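Local coordinates for Bak protein (Grouper iridovirus, PDB 5VMN), which inhibits host-cell apoptosis as a viral Bcl-2 protein that sequesters the pro-apoptotic protein Bim exclusively, at residues 13-18 against 80-85; 66-71 against 118-123; 56-61 against 102-107. One frame throughout, in Å; residues are numbered along the deposited sequence.

Interaction 1. Residues 13-18 against 80-85. With NO3 (nitrate ion), chain I; EDO (1,2-ethanediol), chain L.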
loop_
_atom_site.group_PDB
_atom_site.type_symbol
_atom_site.label_atom_id
_atom_site.label_comp_id
_atom_site.label_asym_id
_atom_site.label_seq_id
_atom_site.Cartn_x
_atom_site.Cartn_y
_atom_site.Cartn_z
ATOM N N ALA A 13 6.242 8.554 3.024
ATOM C CA ALA A 13 7.634 8.288 2.681
ATOM C C ALA A 13 7.733 7.171 1.658
ATOM O O ALA A 13 8.544 7.238 0.732
ATOM C CB ALA A 13 8.443 7.921 3.931
ATOM N N LEU A 14 6.909 6.140 1.807
ATOM C CA LEU A 14 6.925 5.028 0.868
ATOM C C LEU A 14 6.686 5.513 -0.547
ATOM O O LEU A 14 7.404 5.131 -1.475
ATOM C CB LEU A 14 5.864 4.008 1.255
ATOM C CG LEU A 14 5.723 2.759 0.355
ATOM C CD1 LEU A 14 6.834 1.809 0.539
ATOM C CD2 LEU A 14 4.421 2.047 0.656
ATOM N N LEU A 15 5.637 6.296 -0.744
ATOM C CA LEU A 15 5.270 6.678 -2.104
ATOM C C LEU A 15 6.166 7.771 -2.675
ATOM O O LEU A 15 6.240 7.928 -3.902
ATOM C CB LEU A 15 3.800 7.115 -2.129
ATOM C CG LEU A 15 2.854 5.991 -1.676
ATOM C CD1 LEU A 15 1.418 6.436 -1.731
ATOM C CD2 LEU A 15 3.009 4.712 -2.487
ATOM N N ARG A 16 6.848 8.523 -1.834
ATOM C CA ARG A 16 7.786 9.525 -2.320
ATOM C C ARG A 16 9.137 8.898 -2.631
ATOM O O ARG A 16 9.893 9.453 -3.427
ATOM C CB ARG A 16 7.921 10.660 -1.311
ATOM C CG ARG A 16 6.688 11.571 -1.295
ATOM C CD ARG A 16 6.705 12.672 -0.217
ATOM N NE ARG A 16 5.649 13.658 -0.483
ATOM C CZ ARG A 16 4.357 13.495 -0.196
ATOM N NH1 ARG A 16 3.482 14.453 -0.498
ATOM N NH2 ARG A 16 3.925 12.376 0.377
ATOM N N GLY A 17 9.436 7.744 -2.037
ATOM C CA GLY A 17 10.592 6.958 -2.433
ATOM C C GLY A 17 11.915 7.640 -2.171
ATOM O O GLY A 17 12.907 7.343 -2.845
ATOM N N GLU A 18 11.955 8.558 -1.219
ATOM C CA GLU A 18 13.202 9.250 -0.938
ATOM C C GLU A 18 13.715 8.788 0.417
ATOM O O GLU A 18 14.158 7.639 0.540
ATOM C CB GLU A 18 13.000 10.764 -1.029
ATOM C CG GLU A 18 12.786 11.196 -2.476
ATOM C CD GLU A 18 12.317 12.630 -2.628
ATOM O OE1 GLU A 18 12.366 13.392 -1.640
ATOM O OE2 GLU A 18 11.893 12.991 -3.747
ATOM N N LEU A 80 1.653 3.980 -8.554
ATOM C CA LEU A 80 1.466 4.446 -9.922
ATOM C C LEU A 80 0.556 5.669 -9.957
ATOM O O LEU A 80 0.845 6.647 -10.664
ATOM C CB LEU A 80 0.922 3.305 -10.778
ATOM C CG LEU A 80 1.942 2.178 -11.019
ATOM C CD1 LEU A 80 1.257 0.973 -11.609
ATOM C CD2 LEU A 80 3.031 2.644 -11.989
ATOM N N TYR A 81 -0.522 5.659 -9.166
ATOM C CA TYR A 81 -1.348 6.862 -9.061
ATOM C C TYR A 81 -0.555 8.036 -8.507
ATOM O O TYR A 81 -0.688 9.163 -8.989
ATOM C CB TYR A 81 -2.555 6.614 -8.153
ATOM C CG TYR A 81 -3.759 6.003 -8.829
ATOM C CD1 TYR A 81 -4.454 6.693 -9.804
ATOM C CD2 TYR A 81 -4.268 4.787 -8.406
ATOM C CE1 TYR A 81 -5.588 6.145 -10.381
ATOM C CE2 TYR A 81 -5.398 4.228 -8.991
ATOM C CZ TYR A 81 -6.055 4.928 -9.958
ATOM O OH TYR A 81 -7.187 4.402 -10.514
ATOM N N PHE A 82 0.230 7.796 -7.450
ATOM C CA PHE A 82 0.971 8.869 -6.800
ATOM C C PHE A 82 1.989 9.477 -7.750
ATOM O O PHE A 82 2.089 10.708 -7.877
ATOM C CB PHE A 82 1.632 8.294 -5.541
ATOM C CG PHE A 82 2.222 9.314 -4.618
ATOM C CD1 PHE A 82 3.503 9.786 -4.824
ATOM C CD2 PHE A 82 1.529 9.725 -3.491
ATOM C CE1 PHE A 82 4.082 10.679 -3.942
ATOM C CE2 PHE A 82 2.110 10.614 -2.595
ATOM C CZ PHE A 82 3.381 11.097 -2.832
ATOM N N THR A 83 2.724 8.631 -8.469
ATOM C CA THR A 83 3.701 9.126 -9.432
ATOM C C THR A 83 3.035 9.977 -10.497
ATOM O O THR A 83 3.587 11.002 -10.923
ATOM C CB THR A 83 4.446 7.952 -10.068
ATOM O OG1 THR A 83 5.190 7.281 -9.050
ATOM C CG2 THR A 83 5.436 8.436 -11.109
ATOM N N LYS A 84 1.853 9.563 -10.955
ATOM C CA LYS A 84 1.164 10.270 -12.019
ATOM C C LYS A 84 0.471 11.540 -11.537
ATOM O O LYS A 84 0.037 12.342 -12.375
ATOM C CB LYS A 84 0.158 9.309 -12.671
ATOM C CG LYS A 84 -0.452 9.780 -13.957
ATOM C CD LYS A 84 -1.438 8.741 -14.500
ATOM C CE LYS A 84 -1.891 9.076 -15.925
ATOM N NZ LYS A 84 -2.886 8.091 -16.438
ATOM N N SER A 85 0.379 11.755 -10.231
ATOM C CA SER A 85 -0.306 12.925 -9.680
ATOM C C SER A 85 0.400 14.223 -10.034
ATOM O O SER A 85 1.621 14.294 -10.141
ATOM C CB SER A 85 -0.409 12.819 -8.159
ATOM O OG SER A 85 -1.281 11.768 -7.799
HETATM N N NO3 I . -2.336 5.290 -18.548
HETATM O O1 NO3 I . -3.522 5.428 -18.112
HETATM O O2 NO3 I . -2.133 5.217 -19.809
HETATM O O3 NO3 I . -1.365 5.217 -17.720
HETATM C C1 EDO L . -6.532 5.239 -17.462
HETATM O O1 EDO L . -5.860 4.814 -18.683
HETATM C C2 EDO L . -5.835 4.809 -16.173
HETATM O O2 EDO L . -4.472 5.242 -16.109
#
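With CG of Phe82 placed opposite the backbone N (chi1 -169°), the benzyl group reaches across to helix 11-16, where Leu15 and Arg16 receive it. The backbone of Leu15 already aims CB at the ring, and its first torsion, with CG beside the backbone N, brings CD1 alongside. The CB methylene sits almost squarely over the ring centre, a CH-pi contact with CB 3.6 Å from the Phe82 centroid and only 9° off the normal. That CD1 branch of Leu15 extends the cover, lying 3.7 Å from CD2 of Phe82, while Leu15 O comes to 3.4 Å from CD1 of the same ring.

Arg16 takes the far end. Its chain, extended from CG to NE, brings the guanidinium to the rim, with NH2 3.5 Å from Phe82 CZ. The two planes are 78° apart: the ring points its edge at a guanidinium face, so this is not a stack. The charge is answered by a salt bridge from Arg16 NH1 to Glu88. Leu15 O accepts from Gln79, a second tie to helix 68-84, and Phe82 also touches Arg91 of helix 88-103.

Gly17, with positive phi, ends the short helix just past the contact. Phe82, one face on Leu15 and its edge at Arg16, thus packs the end of helix 68-84 against helix 11-16, a helix-helix contact in the all-helical bundle of a Bcl-2 protein.

Interaction 2. Residues 66-71 against 118-123. With EDO (1,2-ethanediol), chain K; NO3 (nitrate ion), chain D.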
loop_
_atom_site.group_PDB
_atom_site.type_symbol
_atom_site.label_atom_id
_atom_site.label_comp_id
_atom_site.label_asym_id
_atom_site.label_seq_id
_atom_site.Cartn_x
_atom_site.Cartn_y
_atom_site.Cartn_z
ATOM N N LEU A 66 -7.053 -12.438 2.127
ATOM C CA LEU A 66 -6.005 -11.439 2.029
ATOM C C LEU A 66 -4.677 -12.170 2.102
ATOM O O LEU A 66 -4.569 -13.213 2.752
ATOM C CB LEU A 66 -6.112 -10.392 3.142
ATOM C CG LEU A 66 -5.141 -9.208 3.103
ATOM C CD1 LEU A 66 -5.162 -8.526 1.759
ATOM C CD2 LEU A 66 -5.501 -8.237 4.235
ATOM N N ASN A 67 -3.672 -11.625 1.430
ATOM C CA ASN A 67 -2.317 -12.151 1.556
ATOM C C ASN A 67 -1.362 -11.027 1.211
ATOM O O ASN A 67 -1.772 -9.957 0.760
ATOM C CB ASN A 67 -2.110 -13.397 0.681
ATOM C CG ASN A 67 -2.337 -13.124 -0.814
ATOM O OD1 ASN A 67 -1.703 -12.251 -1.388
ATOM N ND2 ASN A 67 -3.199 -13.911 -1.442
ATOM N N TRP A 68 -0.074 -11.247 1.484
ATOM C CA TRP A 68 0.863 -10.138 1.336
ATOM C C TRP A 68 1.029 -9.731 -0.121
ATOM O O TRP A 68 1.287 -8.561 -0.411
ATOM C CB TRP A 68 2.232 -10.492 1.942
ATOM C CG TRP A 68 2.218 -10.487 3.455
ATOM C CD1 TRP A 68 2.397 -11.550 4.310
ATOM C CD2 TRP A 68 1.992 -9.347 4.286
ATOM N NE1 TRP A 68 2.299 -11.118 5.615
ATOM C CE2 TRP A 68 2.075 -9.773 5.627
ATOM C CE3 TRP A 68 1.765 -8.003 4.026
ATOM C CZ2 TRP A 68 1.893 -8.906 6.691
ATOM C CZ3 TRP A 68 1.607 -7.142 5.089
ATOM C CH2 TRP A 68 1.675 -7.601 6.407
ATOM N N GLY A 69 0.893 -10.668 -1.055
ATOM C CA GLY A 69 0.964 -10.298 -2.455
ATOM C C GLY A 69 -0.133 -9.320 -2.850
ATOM O O GLY A 69 0.109 -8.340 -3.564
ATOM N N ARG A 70 -1.349 -9.562 -2.384
ATOM C CA ARG A 70 -2.432 -8.620 -2.655
ATOM C C ARG A 70 -2.146 -7.256 -2.041
ATOM O O ARG A 70 -2.446 -6.220 -2.651
ATOM C CB ARG A 70 -3.743 -9.174 -2.121
ATOM C CG ARG A 70 -4.224 -10.386 -2.853
ATOM C CD ARG A 70 -5.612 -10.729 -2.424
ATOM N NE ARG A 70 -6.064 -12.002 -2.955
ATOM C CZ ARG A 70 -7.298 -12.467 -2.796
ATOM N NH1 ARG A 70 -8.199 -11.746 -2.150
ATOM N NH2 ARG A 70 -7.624 -13.659 -3.264
ATOM N N ILE A 71 -1.558 -7.227 -0.842
ATOM C CA ILE A 71 -1.211 -5.951 -0.236
ATOM C C ILE A 71 -0.177 -5.227 -1.097
ATOM O O ILE A 71 -0.272 -4.012 -1.316
ATOM C CB ILE A 71 -0.719 -6.172 1.209
ATOM C CG1 ILE A 71 -1.936 -6.484 2.077
ATOM C CG2 ILE A 71 0.047 -4.970 1.711
ATOM C CD1 ILE A 71 -1.620 -6.884 3.512
ATOM N N VAL A 118 7.062 -6.669 9.108
ATOM C CA VAL A 118 8.398 -7.257 9.086
ATOM C C VAL A 118 8.351 -8.595 8.373
ATOM O O VAL A 118 9.307 -8.975 7.690
ATOM C CB VAL A 118 8.999 -7.411 10.499
ATOM C CG1 VAL A 118 10.305 -8.260 10.484
ATOM C CG2 VAL A 118 9.288 -6.060 11.084
ATOM N N THR A 119 7.249 -9.326 8.508
ATOM C CA THR A 119 7.165 -10.610 7.828
ATOM C C THR A 119 6.980 -10.389 6.335
ATOM O O THR A 119 7.571 -11.107 5.524
ATOM C CB THR A 119 6.039 -11.457 8.427
ATOM O OG1 THR A 119 6.434 -11.885 9.725
ATOM C CG2 THR A 119 5.745 -12.695 7.588
ATOM N N CYS A 120 6.191 -9.377 5.959
ATOM C CA CYS A 120 6.095 -8.975 4.559
ATOM C C CYS A 120 7.463 -8.626 3.999
ATOM O O CYS A 120 7.841 -9.071 2.908
ATOM C CB CYS A 120 5.167 -7.784 4.422
ATOM S SG CYS A 120 4.858 -7.350 2.653
ATOM N N ALA A 121 8.212 -7.810 4.725
ATOM C CA ALA A 121 9.536 -7.415 4.267
ATOM C C ALA A 121 10.446 -8.613 4.092
ATOM O O ALA A 121 11.399 -8.555 3.313
ATOM C CB ALA A 121 10.171 -6.444 5.257
ATOM N N SER A 122 10.191 -9.697 4.818
ATOM C CA SER A 122 11.099 -10.817 4.843
ATOM C C SER A 122 10.755 -11.910 3.835
ATOM O O SER A 122 11.513 -12.878 3.716
ATOM C CB SER A 122 11.127 -11.437 6.253
ATOM O OG SER A 122 11.580 -10.485 7.223
ATOM N N LEU A 123 9.627 -11.806 3.149
ATOM C CA LEU A 123 9.270 -12.795 2.138
ATOM C C LEU A 123 10.324 -12.850 1.048
ATOM O O LEU A 123 10.795 -11.820 0.558
ATOM C CB LEU A 123 7.937 -12.430 1.498
ATOM C CG LEU A 123 6.742 -12.246 2.403
ATOM C CD1 LEU A 123 5.611 -11.599 1.606
ATOM C CD2 LEU A 123 6.331 -13.577 2.992
HETATM C C1 EDO K . 1.606 -14.612 0.776
HETATM O O1 EDO K . 1.274 -13.630 -0.248
HETATM C C2 EDO K . 1.541 -14.106 2.225
HETATM O O2 EDO K . 0.218 -13.951 2.817
HETATM N N NO3 D . -5.503 -16.292 -0.086
HETATM O O1 NO3 D . -6.422 -17.035 0.372
HETATM O O2 NO3 D . -5.391 -16.104 -1.329
HETATM O O3 NO3 D . -4.687 -15.745 0.710
#
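Cys120 lies over one face of the Trp68 indole, and this pair is the heart of the contact. Its CB is 3.5 Å from the centroid of the six-membered ring and 16° off the normal, a CH-pi contact. SG, swung opposite the backbone N (chi1 -174°), lies obliquely near CE3, 4.2 Å from the same Trp68 centroid, a sulfur-aromatic approach. Leu123 arrives at about a right angle to the tryptophan and sets CD1 3.6 Å from Trp68 CB. At the pyrrole end the Thr119 methyl CG2 brushes NE1 of Trp68 at 4.3 Å.

The next shell fixes the indole. Trp68 NE1 donates to Asn114 O, Trp110 meets the ring edge-to-face, and Trp117 packs against it at a slant. On the other side of the contact, Gln30 of helix 22-37 donates to both Cys120 O and Leu123 O, holding the end of helix 116-122 in place.

Further out, Asn67 caps helix 68-84: its OD1 accepts from Arg70 N at 2.9 Å, with the N-H pointing at it at 160°. Two backbone N-H groups of this first turn are taken by an ethanediol probably from the crystallisation liquor, Trp68 N binding its O2 at 3.0 Å and Gly69 N its O1 at 3.1 Å. Arg70 pairs with Asp63. The run Asn67-Trp68-Gly69-Arg70 is the Asn-Trp-Gly-Arg signature of the Bcl-2 BH1 region.

Between the segments the chemistry is apolar and polarisable, carbon and sulfur against an indole, while the directional bonds around it presumably set the ring's orientation and the helix start.

Interaction 3. Residues 56-61 against 102-107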
loop_
_atom_site.group_PDB
_atom_site.type_symbol
_atom_site.label_atom_id
_atom_site.label_comp_id
_atom_site.label_asym_id
_atom_site.label_seq_id
_atom_site.Cartn_x
_atom_site.Cartn_y
_atom_site.Cartn_z
ATOM N N ILE A 56 -10.262 0.420 -4.080
ATOM C CA ILE A 56 -9.417 -0.614 -4.689
ATOM C C ILE A 56 -8.996 -1.646 -3.652
ATOM O O ILE A 56 -9.074 -2.853 -3.898
ATOM C CB ILE A 56 -8.189 0.018 -5.357
ATOM C CG1 ILE A 56 -8.630 0.899 -6.522
ATOM C CG2 ILE A 56 -7.258 -1.089 -5.890
ATOM C CD1 ILE A 56 -7.502 1.732 -7.089
ATOM N N GLY A 57 -8.593 -1.190 -2.463
ATOM C CA GLY A 57 -8.207 -2.123 -1.413
ATOM C C GLY A 57 -9.365 -3.003 -0.984
ATOM O O GLY A 57 -9.218 -4.218 -0.841
ATOM N N ASN A 58 -10.542 -2.416 -0.825
ATOM C CA ASN A 58 -11.688 -3.229 -0.471
ATOM C C ASN A 58 -12.088 -4.150 -1.614
ATOM O O ASN A 58 -12.583 -5.251 -1.365
ATOM C CB ASN A 58 -12.847 -2.345 -0.024
ATOM C CG ASN A 58 -12.629 -1.799 1.381
ATOM O OD1 ASN A 58 -11.802 -2.316 2.134
ATOM N ND2 ASN A 58 -13.362 -0.766 1.734
ATOM N N ASN A 59 -11.841 -3.767 -2.865
ATOM C CA ASN A 59 -12.098 -4.715 -3.948
ATOM C C ASN A 59 -11.182 -5.935 -3.804
ATOM O O ASN A 59 -11.600 -7.072 -4.044
ATOM C CB ASN A 59 -11.850 -4.089 -5.327
ATOM C CG ASN A 59 -12.841 -3.030 -5.728
ATOM O OD1 ASN A 59 -13.958 -2.970 -5.238
ATOM N ND2 ASN A 59 -12.435 -2.199 -6.692
ATOM N N ILE A 60 -9.921 -5.709 -3.455
ATOM C CA ILE A 60 -8.955 -6.811 -3.536
ATOM C C ILE A 60 -9.212 -7.845 -2.443
ATOM O O ILE A 60 -8.794 -8.993 -2.595
ATOM C CB ILE A 60 -7.500 -6.288 -3.565
ATOM C CG1 ILE A 60 -6.629 -7.233 -4.422
ATOM C CG2 ILE A 60 -6.908 -6.209 -2.203
ATOM C CD1 ILE A 60 -5.270 -6.658 -4.829
ATOM N N VAL A 61 -9.973 -7.508 -1.401
ATOM C CA VAL A 61 -10.399 -8.491 -0.395
ATOM C C VAL A 61 -11.871 -8.888 -0.560
ATOM O O VAL A 61 -12.488 -9.408 0.386
ATOM C CB VAL A 61 -10.117 -7.997 1.030
ATOM C CG1 VAL A 61 -8.633 -7.789 1.256
ATOM C CG2 VAL A 61 -10.907 -6.739 1.355
ATOM N N PHE A 102 -5.866 0.660 5.613
ATOM C CA PHE A 102 -5.123 -0.206 6.524
ATOM C C PHE A 102 -5.587 -0.051 7.964
ATOM O O PHE A 102 -5.337 -0.936 8.788
ATOM C CB PHE A 102 -3.616 0.063 6.411
ATOM C CG PHE A 102 -3.002 -0.534 5.175
ATOM C CD1 PHE A 102 -2.840 -1.905 5.061
ATOM C CD2 PHE A 102 -2.631 0.261 4.120
ATOM C CE1 PHE A 102 -2.317 -2.464 3.923
ATOM C CE2 PHE A 102 -2.076 -0.291 2.987
ATOM C CZ PHE A 102 -1.945 -1.665 2.869
ATOM N N ARG A 103 -6.291 1.027 8.284
ATOM C CA ARG A 103 -6.822 1.188 9.638
ATOM C C ARG A 103 -8.140 0.456 9.855
ATOM O O ARG A 103 -8.604 0.369 10.994
ATOM C CB ARG A 103 -7.002 2.669 9.955
ATOM C CG ARG A 103 -5.681 3.420 10.095
ATOM C CD ARG A 103 -5.876 4.790 10.742
ATOM N NE ARG A 103 -6.975 5.545 10.126
ATOM C CZ ARG A 103 -6.831 6.572 9.287
ATOM N NH1 ARG A 103 -5.623 7.012 8.936
ATOM N NH2 ARG A 103 -7.907 7.163 8.790
ATOM N N GLN A 104 -8.761 -0.067 8.812
ATOM C CA GLN A 104 -9.945 -0.888 9.005
ATOM C C GLN A 104 -9.614 -2.088 9.876
ATOM O O GLN A 104 -8.558 -2.715 9.726
ATOM C CB GLN A 104 -10.486 -1.368 7.664
ATOM C CG GLN A 104 -10.994 -0.252 6.762
ATOM C CD GLN A 104 -11.544 -0.775 5.438
ATOM O OE1 GLN A 104 -12.721 -0.619 5.137
ATOM N NE2 GLN A 104 -10.687 -1.384 4.645
ATOM N N ASP A 105 -10.538 -2.414 10.783
ATOM C CA ASP A 105 -10.246 -3.404 11.817
ATOM C C ASP A 105 -9.821 -4.742 11.206
ATOM O O ASP A 105 -8.864 -5.376 11.672
ATOM C CB ASP A 105 -11.467 -3.578 12.722
ATOM C CG ASP A 105 -11.616 -2.445 13.745
ATOM O OD1 ASP A 105 -10.685 -1.619 13.877
ATOM O OD2 ASP A 105 -12.669 -2.382 14.423
ATOM N N ALA A 106 -10.506 -5.187 10.149
ATOM C CA ALA A 106 -10.205 -6.511 9.616
ATOM C C ALA A 106 -8.826 -6.533 8.964
ATOM O O ALA A 106 -8.106 -7.534 9.054
ATOM C CB ALA A 106 -11.286 -6.947 8.622
ATOM N N ILE A 107 -8.446 -5.442 8.301
ATOM C CA ILE A 107 -7.142 -5.369 7.647
ATOM C C ILE A 107 -6.038 -5.310 8.689
ATOM O O ILE A 107 -5.035 -6.035 8.614
ATOM C CB ILE A 107 -7.076 -4.147 6.716
ATOM C CG1 ILE A 107 -8.218 -4.149 5.696
ATOM C CG2 ILE A 107 -5.728 -4.091 5.973
ATOM C CD1 ILE A 107 -8.302 -5.404 4.819
#
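Asn58 and Gln104 meet through their amides, approaching from opposite directions. Gln104 NE2 donates to Asn58 OD1 at 2.9 Å, and the bond is nearly straight at 172°. It arrives on a lone pair in the carbonyl plane of Asn58, and the acceptor in turn lies in the amide plane of Gln104. A return bond from Asn58 ND2 to Gln104 OE1 is weak at 3.5 Å; the two amide planes are turned 32° from each other. Gln104 NE2 also donates to Phe101 O, so the nitrogen serves two acceptors and the amide's rotation is set from both. An extended chain beyond CG carries the glutamine amide out to its partner.

Gln104 is the N-cap residue of helix 105-113, at the joint where helix 88-103 gives way to it. The amide pair therefore ties that joint to helix 53-60, the helix just ahead of the long helix 68-84 in this Bcl-2 fold.

Past the end of helix 53-60 the contact turns apolar. Val61 CG1 looks across at Ile107 CD1, a loose 4.3 Å apart. Leu66 packs on both of these residues and so joins the two sides, while Phe101 of helix 88-103 also touches Ile107 and Asn58.

Overall arrangement
Helix 68-84 runs through the arrangement: interaction 2 uses its start and interaction 1 its end, on opposite sides of the chain's centre, with contact centres about 20 Å apart. The centres of interactions 2 and 3 are about 14 Å apart, and the two touch through a weak hydrogen bond from Arg70 NH1 to Ile60 O and through Ile71 on Phe102. Interaction 3 also reaches interaction 1, where Tyr81 packs on Ile56. Along the chain every pair of contacts interleaves. Interactions 1 and 2 pack helices 11-16 and 116-122 on the two ends of helix 68-84, while interaction 3 joins its neighbours in the chain, consistent with the compact Bcl-2 bundle.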